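Local coordinates for uncharacterized protein (Acinetobacter baumannii, PDB 5D66) that is of unknown function but folds as an ankyrin repeat domain, a scaffold that in other proteins commonly mediates protein-protein binding, at residues 38-46 with 66-76; 121-129 with 157-165. All blocks are in the same frame, centred on the assembly; numbering follows the deposited sequence.

Interaction 1: 38-46 with 66-76; sequences TALMVATRA and DNIQDSPYLYA
The Arg45 guanidinium meets the Asp66 carboxylate at its edge, and Met41 CG of its own helix lies over one face, offset toward the rim. The two planes are nearly coplanar, 29° apart. Arg45 NH2 donates to Asp66 OD2 at 2.8 Å, and the carboxylate uses its anti lone pair. The same NH2 also bonds Ser37 OG. Water 1 sits at the guanidinium edge, where it accepts from Arg45 NE and donates to Asp66 OD2 and Asp70 OD2. The Tyr75 ring has Arg45 CG over one face, toward the rim; Asp70 CG and water 2 lie at its edge. Water 2 joins Tyr75 OH to Arg45 O.

The fold is a stack of ankyrin repeats. Helices 39-45 and 72-76 run parallel, 9° apart, with axes 9.5 Å from each other. Asp66 opens a type I turn that ends at Gln69, and Asp70 follows in the loop before helix 72-79. Asp66 OD1 takes the backbone N of Ile68, an Asx turn, and that of Asp70, from opposite faces of its plane. These bonds probably hold the carboxylate for the salt bridge.

Selenomethionine Met41 carries much of the apolar contact. Its chain bends at chi2 (66°), which brings Met41 SE to 3.7 Å from Pro72 CD. Met41 CE reaches Tyr75 CB at 3.5 Å. Leu40 CG and CD2 both lie 3.7 Å from Pro72 CG. Thr44 OG1 is 3.6 Å from Pro72 CB and bonds back to Leu40 O, above the carbonyl plane, while Thr44 CG2 approaches Ala76.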
ATOM      1  N   THR A  38      -4.851  -9.975  13.685  1.00  4.65           N
ATOM      2  CA  THR A  38      -4.779 -11.297  13.133  1.00  4.59           C
ATOM      3  C   THR A  38      -3.307 -11.765  13.029  1.00  4.90           C
ATOM      4  O   THR A  38      -2.379 -10.959  12.941  1.00  4.91           O
ATOM      5  CB  THR A  38      -5.448 -11.427  11.768  1.00  4.59           C
ATOM      6  OG1 THR A  38      -4.651 -10.726  10.826  1.00  5.13           O
ATOM      7  CG2 THR A  38      -6.866 -10.935  11.746  1.00  4.82           C
ATOM      8  N   ALA A  39      -3.124 -13.075  12.905  1.00  5.01           N
ATOM      9  CA  ALA A  39      -1.814 -13.628  12.759  1.00  5.05           C
ATOM     10  C   ALA A  39      -1.196 -13.187  11.422  1.00  5.23           C
ATOM     11  O   ALA A  39       0.012 -12.923  11.329  1.00  5.57           O
ATOM     12  CB  ALA A  39      -1.806 -15.114  12.909  1.00  6.08           C
ATOM     13  N   LEU A  40      -2.019 -13.104  10.363  1.00  4.73           N
ATOM     14  CA  LEU A  40      -1.488 -12.607   9.099  1.00  4.80           C
ATOM     15  C   LEU A  40      -1.033 -11.144   9.221  1.00  4.51           C
ATOM     16  O   LEU A  40      -0.021 -10.774   8.638  1.00  4.56           O
ATOM     17  CB  LEU A  40      -2.533 -12.751   7.987  1.00  5.08           C
ATOM     18  CG  LEU A  40      -2.121 -12.146   6.632  1.00  5.05           C
ATOM     19  CD1 LEU A  40      -0.853 -12.792   6.079  1.00  5.56           C
ATOM     20  CD2 LEU A  40      -3.259 -12.247   5.619  1.00  5.28           C
HETATM   21  N   MSE A  41      -1.745 -10.312   9.978  1.00  4.53           N
HETATM   22  CA  MSE A  41      -1.289  -8.940  10.198  1.00  4.93           C
HETATM   23  C   MSE A  41       0.067  -8.940  10.905  1.00  4.86           C
HETATM   24  O   MSE A  41       0.985  -8.196  10.497  1.00  5.45           O
HETATM   25  CB  MSE A  41      -2.314  -8.155  10.951  1.00  4.81           C
HETATM   26  CG  MSE A  41      -1.997  -6.662  10.949  1.00  5.69           C
HETATM   27 SE   MSE A  41      -2.091  -5.792   9.195  0.75  4.51          SE
HETATM   28  CE  MSE A  41      -0.245  -5.343   8.916  1.00  8.19           C
ATOM     29  N   VAL A  42       0.244  -9.794  11.923  1.00  5.14           N
ATOM     30  CA  VAL A  42       1.521  -9.924  12.622  1.00  5.30           C
ATOM     31  C   VAL A  42       2.627 -10.320  11.662  1.00  5.48           C
ATOM     32  O   VAL A  42       3.720  -9.722  11.637  1.00  5.84           O
ATOM     33  CB  VAL A  42       1.390 -10.900  13.784  1.00  5.77           C
ATOM     34  CG1 VAL A  42       2.737 -11.207  14.405  1.00  6.69           C
ATOM     35  CG2 VAL A  42       0.426 -10.345  14.839  1.00  6.45           C
ATOM     36  N   ALA A  43       2.382 -11.320  10.814  1.00  5.45           N
ATOM     37  CA  ALA A  43       3.387 -11.763   9.834  1.00  5.89           C
ATOM     38  C   ALA A  43       3.724 -10.646   8.871  1.00  5.56           C
ATOM     39  O   ALA A  43       4.884 -10.446   8.494  1.00  6.39           O
ATOM     40  CB  ALA A  43       2.897 -12.969   9.072  1.00  5.91           C
ATOM     41  N   THR A  44       2.716  -9.892   8.432  1.00  4.99           N
ATOM     42  CA  THR A  44       2.919  -8.852   7.437  1.00  5.47           C
ATOM     43  C   THR A  44       3.743  -7.714   7.990  1.00  5.25           C
ATOM     44  O   THR A  44       4.645  -7.187   7.322  1.00  5.66           O
ATOM     45  CB  THR A  44       1.590  -8.380   6.865  1.00  5.62           C
ATOM     46  OG1 THR A  44       0.929  -9.490   6.217  1.00  5.77           O
ATOM     47  CG2 THR A  44       1.782  -7.297   5.805  1.00  5.95           C
ATOM     48  N   ARG A  45       3.476  -7.289   9.222  1.00  5.44           N
ATOM     49  CA  ARG A  45       4.253  -6.224   9.836  1.00  5.97           C
ATOM     50  C   ARG A  45       5.752  -6.577   9.885  1.00  6.31           C
ATOM     51  O   ARG A  45       6.599  -5.672   9.736  1.00  7.33           O
ATOM     52  CB  ARG A  45       3.803  -5.914  11.254  1.00  6.62           C
ATOM     53  CG  ARG A  45       2.401  -5.340  11.362  1.00  6.69           C
ATOM     54  CD  ARG A  45       2.066  -5.096  12.792  1.00 10.25           C
ATOM     55  NE  ARG A  45       0.655  -4.805  13.048  1.00  8.66           N
ATOM     56  CZ  ARG A  45      -0.114  -5.451  13.929  1.00  7.05           C
ATOM     57  NH1 ARG A  45       0.349  -6.425  14.673  1.00  8.70           N
ATOM     58  NH2 ARG A  45      -1.343  -5.023  14.106  1.00  6.73           N
ATOM     59  N   ALA A  46       6.063  -7.843  10.031  1.00  6.27           N
ATOM     60  CA  ALA A  46       7.416  -8.331  10.105  1.00  7.03           C
ATOM     61  C   ALA A  46       8.058  -8.637   8.742  1.00  6.97           C
ATOM     62  O   ALA A  46       9.235  -8.994   8.681  1.00  9.08           O
ATOM     63  CB  ALA A  46       7.467  -9.568  11.001  1.00  8.04           C
ATOM     64  N   ASP A  66      -6.643  -3.938  11.724  1.00  4.40           N
ATOM     65  CA  ASP A  66      -6.173  -3.751  13.092  1.00  5.15           C
ATOM     66  C   ASP A  66      -6.651  -2.432  13.652  1.00  5.30           C
ATOM     67  O   ASP A  66      -7.346  -1.648  12.978  1.00  5.55           O
ATOM     68  CB  ASP A  66      -4.667  -3.960  13.159  1.00  5.67           C
ATOM     69  CG  ASP A  66      -3.827  -2.780  12.686  1.00  6.40           C
ATOM     70  OD1 ASP A  66      -4.402  -1.801  12.177  1.00  5.90           O
ATOM     71  OD2 ASP A  66      -2.587  -2.871  12.893  1.00  9.10           O
ATOM     72  N   ASN A  67      -6.204  -2.109  14.836  1.00  5.45           N
ATOM     73  CA  ASN A  67      -6.733  -0.941  15.582  1.00  6.11           C
ATOM     74  C   ASN A  67      -6.128   0.379  15.101  1.00  5.65           C
ATOM     75  O   ASN A  67      -6.529   1.405  15.668  1.00  6.78           O
ATOM     76  CB  ASN A  67      -6.554  -1.160  17.082  1.00  7.57           C
ATOM     77  CG  ASN A  67      -5.129  -1.239  17.525  1.00  7.60           C
ATOM     78  OD1 ASN A  67      -4.242  -0.722  16.861  1.00  8.72           O
ATOM     79  ND2 ASN A  67      -4.902  -1.757  18.723  1.00 11.30           N
ATOM     80  N   ILE A  68      -5.331   0.404  14.053  1.00  5.42           N
ATOM     81  CA  ILE A  68      -4.974   1.636  13.306  1.00  5.66           C
ATOM     82  C   ILE A  68      -5.419   1.567  11.854  1.00  5.72           C
ATOM     83  O   ILE A  68      -4.945   2.372  11.064  1.00  6.50           O
ATOM     84  CB  ILE A  68      -3.500   2.028  13.462  1.00  6.82           C
ATOM     85  CG1 ILE A  68      -2.539   1.020  12.831  1.00  7.00           C
ATOM     86  CG2 ILE A  68      -3.199   2.278  14.953  1.00  7.94           C
ATOM     87  CD1 ILE A  68      -1.113   1.458  12.774  1.00  7.16           C
ATOM     88  N   GLN A  69      -6.368   0.708  11.531  1.00  5.40           N
ATOM     89  CA  GLN A  69      -6.935   0.559  10.172  1.00  5.53           C
ATOM     90  C   GLN A  69      -5.941   0.053   9.130  1.00  5.76           C
ATOM     91  O   GLN A  69      -6.193   0.202   7.946  1.00  7.44           O
ATOM     92  CB  GLN A  69      -7.640   1.846   9.692  1.00  6.99           C
ATOM     93  CG  GLN A  69      -8.812   2.273  10.592  1.00  7.20           C
ATOM     94  CD  GLN A  69      -9.865   3.016   9.706  1.00  7.91           C
ATOM     95  OE1 GLN A  69     -10.350   2.509   8.683  1.00 11.05           O
ATOM     96  NE2 GLN A  69     -10.308   4.156  10.176  1.00 10.46           N
ATOM     97  N   ASP A  70      -4.900  -0.642   9.556  1.00  5.31           N
ATOM     98  CA  ASP A  70      -4.051  -1.371   8.636  1.00  5.33           C
ATOM     99  C   ASP A  70      -4.651  -2.728   8.376  1.00  5.47           C
ATOM    100  O   ASP A  70      -5.141  -3.412   9.266  1.00  6.42           O
ATOM    101  CB  ASP A  70      -2.641  -1.545   9.179  1.00  6.06           C
ATOM    102  CG  ASP A  70      -1.816  -0.309   9.049  1.00  7.20           C
ATOM    103  OD1 ASP A  70      -2.074   0.561   8.175  1.00  7.64           O
ATOM    104  OD2 ASP A  70      -0.764  -0.294   9.743  1.00  8.05           O
ATOM    105  N   SER A  71      -4.538  -3.180   7.137  1.00  4.94           N
ATOM    106  CA  SER A  71      -4.757  -4.566   6.722  1.00  4.57           C
ATOM    107  C   SER A  71      -3.479  -5.113   6.160  1.00  4.33           C
ATOM    108  O   SER A  71      -2.573  -4.345   5.751  1.00  4.91           O
ATOM    109  CB  SER A  71      -5.865  -4.709   5.688  1.00  4.95           C
ATOM    110  OG  SER A  71      -5.448  -4.077   4.483  1.00  5.02           O
ATOM    111  N   PRO A  72      -3.386  -6.430   5.979  1.00  4.54           N
ATOM    112  CA  PRO A  72      -2.188  -6.990   5.335  1.00  5.01           C
ATOM    113  C   PRO A  72      -1.898  -6.356   3.956  1.00  4.58           C
ATOM    114  O   PRO A  72      -0.779  -5.979   3.675  1.00  4.64           O
ATOM    115  CB  PRO A  72      -2.449  -8.500   5.309  1.00  4.50           C
ATOM    116  CG  PRO A  72      -3.300  -8.682   6.564  1.00  5.04           C
ATOM    117  CD  PRO A  72      -4.169  -7.473   6.647  1.00  4.60           C
ATOM    118  N   TYR A  73      -2.933  -6.262   3.117  1.00  4.38           N
ATOM    119  CA  TYR A  73      -2.792  -5.627   1.804  1.00  4.85           C
ATOM    120  C   TYR A  73      -2.324  -4.164   1.954  1.00  4.40           C
ATOM    121  O   TYR A  73      -1.379  -3.727   1.292  1.00  4.96           O
ATOM    122  CB  TYR A  73      -4.129  -5.743   1.065  1.00  4.79           C
ATOM    123  CG  TYR A  73      -4.347  -4.657   0.027  1.00  4.61           C
ATOM    124  CD1 TYR A  73      -3.613  -4.630  -1.140  1.00  5.26           C
ATOM    125  CD2 TYR A  73      -5.259  -3.641   0.249  1.00  4.65           C
ATOM    126  CE1 TYR A  73      -3.832  -3.611  -2.080  1.00  5.23           C
ATOM    127  CE2 TYR A  73      -5.486  -2.637  -0.673  1.00  5.50           C
ATOM    128  CZ  TYR A  73      -4.727  -2.596  -1.809  1.00  5.18           C
ATOM    129  OH  TYR A  73      -4.905  -1.587  -2.739  1.00  6.38           O
ATOM    130  N   LEU A  74      -3.046  -3.360   2.745  1.00  4.46           N
ATOM    131  CA  LEU A  74      -2.730  -1.943   2.836  1.00  4.97           C
ATOM    132  C   LEU A  74      -1.322  -1.698   3.346  1.00  4.84           C
ATOM    133  O   LEU A  74      -0.609  -0.817   2.856  1.00  5.65           O
ATOM    134  CB  LEU A  74      -3.744  -1.195   3.680  1.00  4.77           C
ATOM    135  CG  LEU A  74      -5.098  -1.030   3.094  1.00  5.31           C
ATOM    136  CD1 LEU A  74      -6.130  -0.672   4.183  1.00  5.62           C
ATOM    137  CD2 LEU A  74      -5.095   0.087   2.068  1.00  5.79           C
ATOM    138  N   TYR A  75      -0.918  -2.446   4.364  1.00  5.23           N
ATOM    139  CA  TYR A  75       0.357  -2.279   4.994  1.00  5.25           C
ATOM    140  C   TYR A  75       1.487  -2.754   4.044  1.00  5.33           C
ATOM    141  O   TYR A  75       2.528  -2.103   3.916  1.00  5.37           O
ATOM    142  CB  TYR A  75       0.456  -3.100   6.263  1.00  6.08           C
ATOM    143  CG  TYR A  75       1.648  -2.824   7.126  1.00  6.25           C
ATOM    144  CD1 TYR A  75       1.575  -1.885   8.114  1.00  7.02           C
ATOM    145  CD2 TYR A  75       2.827  -3.505   6.976  1.00  6.66           C
ATOM    146  CE1 TYR A  75       2.670  -1.577   8.913  1.00 10.18           C
ATOM    147  CE2 TYR A  75       3.904  -3.227   7.755  1.00  6.53           C
ATOM    148  CZ  TYR A  75       3.833  -2.267   8.748  1.00  8.05           C
ATOM    149  OH  TYR A  75       4.916  -2.004   9.578  1.00 11.53           O
ATOM    150  N   ALA A  76       1.298  -3.891   3.372  1.00  5.01           N
ATOM    151  CA  ALA A  76       2.321  -4.381   2.445  1.00  5.25           C
ATOM    152  C   ALA A  76       2.532  -3.350   1.334  1.00  5.40           C
ATOM    153  O   ALA A  76       3.680  -3.109   0.913  1.00  5.70           O
ATOM    154  CB  ALA A  76       1.978  -5.734   1.863  1.00  5.17           C
TER
HETATM  155  O   HOH W   1      -0.298  -2.157  11.723  1.00  9.35           O
HETATM  156  O   HOH W   2       7.228  -2.757   8.919  1.00 20.91           O

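Interaction 2: 121-129 with 157-165; sequences LIAAGVNVN and ALLLKAGAN
Segments 121-129 and 157-165 lie closest at Val128 and Ala164, whose CA atoms are 5.4 Å apart, and each leaves its helix through a Schellman motif, at Gly125 and Gly163, before an extended stretch.

Ile122 faces helix 157-162 with both its branches. Ile122 CG2 meets Ala162 CB at 3.5 Å, tighter than usual for two carbons. With CG1 anti to the carbonyl carbon (chi1 -71°) and CD1 extended beyond it, the long branch reaches Leu158 CB and Leu159 CD2. Val128 comes next. Its CG1 lies 4.0 Å from Leu159 CD2, and the two side chains run antiparallel alongside one another. Its CG2 lies against the backbone of the loop after helix 157-162, 3.5 Å from Ala164 CA. Leu106 of helix 106-111 packs on both Val128 and Leu159, which extends the apolar patch to that helix.

Helices 115-124 and 150-162 pack side by side in the ankyrin-repeat stack, with the loops that follow them. Asn129 supplies the polar link between the loops. Its OD1 accepts from Asn165 N at 2.9 Å, in the carbonyl plane and on a lone pair, with an almost straight N-H...O angle of 175°. The amide of Asn165 is turned 73° from that of Asn129, and Asn165 OD1 bonds Asn167 N instead. Water 3 donates to both Asn129 OD1 and Asn165 O. Asn127 OD1 accepts from Asn129 N in an Asx turn, which helps set the loop that presents Asn129.

The apolar contacts are not directional, whereas the Asn165 N to Asn129 OD1 bond is. The Asn129 amide therefore probably fixes the spacing of the two loops more closely than the apolar packing alone would.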
ATOM      1  N   LEU A 121       0.558  -1.799  -8.228  1.00  4.58           N
ATOM      2  CA  LEU A 121      -0.756  -1.325  -7.832  1.00  4.77           C
ATOM      3  C   LEU A 121      -1.522  -0.668  -8.956  1.00  4.37           C
ATOM      4  O   LEU A 121      -2.723  -0.832  -9.060  1.00  5.30           O
ATOM      5  CB  LEU A 121      -0.646  -0.452  -6.591  1.00  4.76           C
ATOM      6  CG  LEU A 121      -0.226  -1.215  -5.307  1.00  5.31           C
ATOM      7  CD1 LEU A 121       0.108  -0.183  -4.228  1.00  5.98           C
ATOM      8  CD2 LEU A 121      -1.268  -2.119  -4.796  1.00  6.15           C
ATOM      9  N   ILE A 122      -0.820   0.120  -9.799  1.00  4.67           N
ATOM     10  CA  ILE A 122      -1.441   0.649 -10.990  1.00  5.30           C
ATOM     11  C   ILE A 122      -1.987  -0.489 -11.862  1.00  5.30           C
ATOM     12  O   ILE A 122      -3.137  -0.449 -12.315  1.00  5.61           O
ATOM     13  CB  ILE A 122      -0.473   1.538 -11.785  1.00  5.96           C
ATOM     14  CG1 ILE A 122      -0.223   2.861 -11.043  1.00  6.22           C
ATOM     15  CG2 ILE A 122      -1.014   1.803 -13.167  1.00  7.05           C
ATOM     16  CD1 ILE A 122       0.931   3.652 -11.644  1.00  6.75           C
ATOM     17  N   ALA A 123      -1.144  -1.481 -12.106  1.00  5.43           N
ATOM     18  CA  ALA A 123      -1.517  -2.613 -12.957  1.00  6.13           C
ATOM     19  C   ALA A 123      -2.713  -3.374 -12.396  1.00  5.83           C
ATOM     20  O   ALA A 123      -3.535  -3.883 -13.174  1.00  7.14           O
ATOM     21  CB  ALA A 123      -0.355  -3.571 -13.156  1.00  7.01           C
ATOM     22  N   ALA A 124      -2.798  -3.477 -11.061  1.00  5.67           N
ATOM     23  CA  ALA A 124      -3.896  -4.166 -10.434  1.00  5.91           C
ATOM     24  C   ALA A 124      -5.248  -3.459 -10.533  1.00  4.93           C
ATOM     25  O   ALA A 124      -6.281  -4.087 -10.400  1.00  6.12           O
ATOM     26  CB  ALA A 124      -3.591  -4.417  -8.948  1.00  6.53           C
ATOM     27  N   GLY A 125      -5.197  -2.131 -10.724  1.00  5.08           N
ATOM     28  CA  GLY A 125      -6.405  -1.325 -10.816  1.00  5.37           C
ATOM     29  C   GLY A 125      -6.695  -0.428  -9.671  1.00  5.22           C
ATOM     30  O   GLY A 125      -7.826   0.071  -9.588  1.00  5.47           O
ATOM     31  N   VAL A 126      -5.779  -0.182  -8.747  1.00  4.90           N
ATOM     32  CA  VAL A 126      -6.071   0.806  -7.697  1.00  5.04           C
ATOM     33  C   VAL A 126      -6.363   2.145  -8.383  1.00  4.75           C
ATOM     34  O   VAL A 126      -5.636   2.563  -9.283  1.00  5.75           O
ATOM     35  CB  VAL A 126      -4.889   0.900  -6.711  1.00  5.09           C
ATOM     36  CG1 VAL A 126      -5.209   1.948  -5.645  1.00  5.26           C
ATOM     37  CG2 VAL A 126      -4.636  -0.440  -5.999  1.00  6.08           C
ATOM     38  N   ASN A 127      -7.356   2.869  -7.881  1.00  4.73           N
ATOM     39  CA  ASN A 127      -7.809   4.105  -8.521  1.00  5.05           C
ATOM     40  C   ASN A 127      -6.741   5.189  -8.361  1.00  4.48           C
ATOM     41  O   ASN A 127      -6.577   5.750  -7.244  1.00  5.20           O
ATOM     42  CB  ASN A 127      -9.107   4.508  -7.874  1.00  5.08           C
ATOM     43  CG  ASN A 127      -9.650   5.856  -8.355  1.00  5.44           C
ATOM     44  OD1 ASN A 127      -9.095   6.492  -9.246  1.00  5.80           O
ATOM     45  ND2 ASN A 127     -10.704   6.296  -7.727  1.00  7.10           N
ATOM     46  N   VAL A 128      -6.080   5.557  -9.437  1.00  4.90           N
ATOM     47  CA  VAL A 128      -5.036   6.558  -9.380  1.00  4.79           C
ATOM     48  C   VAL A 128      -5.561   7.923  -8.953  1.00  4.91           C
ATOM     49  O   VAL A 128      -4.784   8.779  -8.497  1.00  5.51           O
ATOM     50  CB  VAL A 128      -4.268   6.664 -10.708  1.00  5.53           C
ATOM     51  CG1 VAL A 128      -3.482   5.402 -10.978  1.00  5.92           C
ATOM     52  CG2 VAL A 128      -5.152   7.039 -11.853  1.00  6.02           C
ATOM     53  N   ASN A 129      -6.850   8.195  -9.142  1.00  4.61           N
ATOM     54  CA  ASN A 129      -7.436   9.484  -8.816  1.00  5.14           C
ATOM     55  C   ASN A 129      -8.036   9.600  -7.382  1.00  5.28           C
ATOM     56  O   ASN A 129      -8.642  10.593  -7.048  1.00  6.53           O
ATOM     57  CB  ASN A 129      -8.474   9.890  -9.858  1.00  5.29           C
ATOM     58  CG  ASN A 129      -7.825  10.264 -11.171  1.00  5.56           C
ATOM     59  OD1 ASN A 129      -6.722  10.815 -11.216  1.00  5.98           O
ATOM     60  ND2 ASN A 129      -8.508   9.988 -12.268  1.00  5.87           N
ATOM     61  N   ALA A 157       5.776   9.711 -13.766  1.00  4.66           N
ATOM     62  CA  ALA A 157       5.579   9.248 -15.119  1.00  5.05           C
ATOM     63  C   ALA A 157       4.605   8.085 -15.196  1.00  4.87           C
ATOM     64  O   ALA A 157       3.774   8.014 -16.095  1.00  5.91           O
ATOM     65  CB  ALA A 157       6.887   8.959 -15.778  1.00  5.96           C
ATOM     66  N   LEU A 158       4.749   7.133 -14.276  1.00  4.91           N
ATOM     67  CA  LEU A 158       3.850   5.955 -14.247  1.00  4.92           C
ATOM     68  C   LEU A 158       2.429   6.372 -14.021  1.00  4.66           C
ATOM     69  O   LEU A 158       1.503   5.903 -14.699  1.00  5.57           O
ATOM     70  CB  LEU A 158       4.238   4.973 -13.122  1.00  5.39           C
ATOM     71  CG  LEU A 158       5.517   4.164 -13.329  1.00  6.27           C
ATOM     72  CD1 LEU A 158       5.785   3.328 -12.067  1.00  7.41           C
ATOM     73  CD2 LEU A 158       5.427   3.276 -14.495  1.00 10.35           C
ATOM     74  N   LEU A 159       2.210   7.234 -13.066  1.00  4.25           N
ATOM     75  CA  LEU A 159       0.827   7.694 -12.716  1.00  4.69           C
ATOM     76  C   LEU A 159       0.180   8.389 -13.901  1.00  4.32           C
ATOM     77  O   LEU A 159      -0.962   8.178 -14.236  1.00  5.26           O
ATOM     78  CB  LEU A 159       0.819   8.600 -11.499  1.00  5.04           C
ATOM     79  CG  LEU A 159       1.144   7.838 -10.180  1.00  4.92           C
ATOM     80  CD1 LEU A 159       1.515   8.886  -9.100  1.00  5.02           C
ATOM     81  CD2 LEU A 159      -0.027   7.019  -9.676  1.00  6.42           C
ATOM     82  N   LEU A 160       0.948   9.299 -14.517  1.00  5.06           N
ATOM     83  CA  LEU A 160       0.414  10.080 -15.635  1.00  5.03           C
ATOM     84  C   LEU A 160       0.134   9.179 -16.837  1.00  5.22           C
ATOM     85  O   LEU A 160      -0.932   9.279 -17.469  1.00  6.33           O
ATOM     86  CB  LEU A 160       1.337  11.217 -15.995  1.00  5.65           C
ATOM     87  CG  LEU A 160       1.466  12.308 -14.934  1.00  5.56           C
ATOM     88  CD1 LEU A 160       2.582  13.280 -15.372  1.00  6.65           C
ATOM     89  CD2 LEU A 160       0.188  13.031 -14.715  1.00  5.98           C
ATOM     90  N   LYS A 161       1.030   8.261 -17.171  1.00  5.34           N
ATOM     91  CA  LYS A 161       0.804   7.401 -18.332  1.00  6.13           C
ATOM     92  C   LYS A 161      -0.407   6.508 -18.080  1.00  5.87           C
ATOM     93  O   LYS A 161      -1.182   6.195 -19.017  1.00  6.74           O
ATOM     94  CB  LYS A 161       2.030   6.540 -18.614  1.00  6.51           C
ATOM     95  CG  LYS A 161       1.898   5.522 -19.744  1.00  8.36           C
ATOM     96  CD  LYS A 161       1.541   6.192 -21.067  1.00  9.59           C
ATOM     97  CE  LYS A 161       1.653   5.313 -22.211  1.00 11.39           C
ATOM     98  NZ  LYS A 161       0.620   4.239 -22.170  1.00 13.98           N
ATOM     99  N   ALA A 162      -0.629   6.093 -16.834  1.00  5.42           N
ATOM    100  CA  ALA A 162      -1.767   5.262 -16.476  1.00  6.15           C
ATOM    101  C   ALA A 162      -3.077   6.007 -16.539  1.00  5.83           C
ATOM    102  O   ALA A 162      -4.094   5.351 -16.488  1.00  8.71           O
ATOM    103  CB  ALA A 162      -1.552   4.647 -15.118  1.00  7.28           C
ATOM    104  N   GLY A 163      -3.046   7.336 -16.574  1.00  5.27           N
ATOM    105  CA  GLY A 163      -4.263   8.091 -16.661  1.00  5.63           C
ATOM    106  C   GLY A 163      -4.654   8.921 -15.460  1.00  5.03           C
ATOM    107  O   GLY A 163      -5.792   9.314 -15.388  1.00  6.08           O
ATOM    108  N   ALA A 164      -3.725   9.159 -14.549  1.00  4.98           N
ATOM    109  CA  ALA A 164      -4.027  10.013 -13.423  1.00  5.27           C
ATOM    110  C   ALA A 164      -4.324  11.421 -13.978  1.00  5.37           C
ATOM    111  O   ALA A 164      -3.601  11.969 -14.803  1.00  7.35           O
ATOM    112  CB  ALA A 164      -2.877  10.089 -12.453  1.00  5.99           C
ATOM    113  N   ASN A 165      -5.333  12.066 -13.404  1.00  5.35           N
ATOM    114  CA  ASN A 165      -5.710  13.404 -13.794  1.00  6.39           C
ATOM    115  C   ASN A 165      -4.655  14.374 -13.271  1.00  6.18           C
ATOM    116  O   ASN A 165      -4.488  14.501 -12.066  1.00  7.18           O
ATOM    117  CB  ASN A 165      -7.092  13.704 -13.221  1.00  6.99           C
ATOM    118  CG  ASN A 165      -7.637  15.043 -13.628  1.00  7.99           C
ATOM    119  OD1 ASN A 165      -6.889  15.950 -13.989  1.00  8.84           O
ATOM    120  ND2 ASN A 165      -8.956  15.198 -13.565  1.00  9.11           N
TER
HETATM  121  O   HOH W   3      -4.513  12.582 -10.066  1.00  7.84           O

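After helices 6-12 and 16-23 the chain forms helix 39-45, passes through helix 49-57, and returns at 66-76. Interaction 1 closes this loop of 19 residues and joins helix 39-45 to helix 72-79 and to the loop before it. The chain then runs on through helices 82-90 and 106-111 to 121-129. Interaction 2 closes a second loop, of 27 residues. It ties the end of helix 115-124 and its loop to the end of helix 150-162 and its loop. The two loops follow in series and neither nest nor cross. The centres of interactions 1 and 2 are about 24 Å apart. They still touch: Tyr73 OH packs 3.5 Å from Val126 CG2.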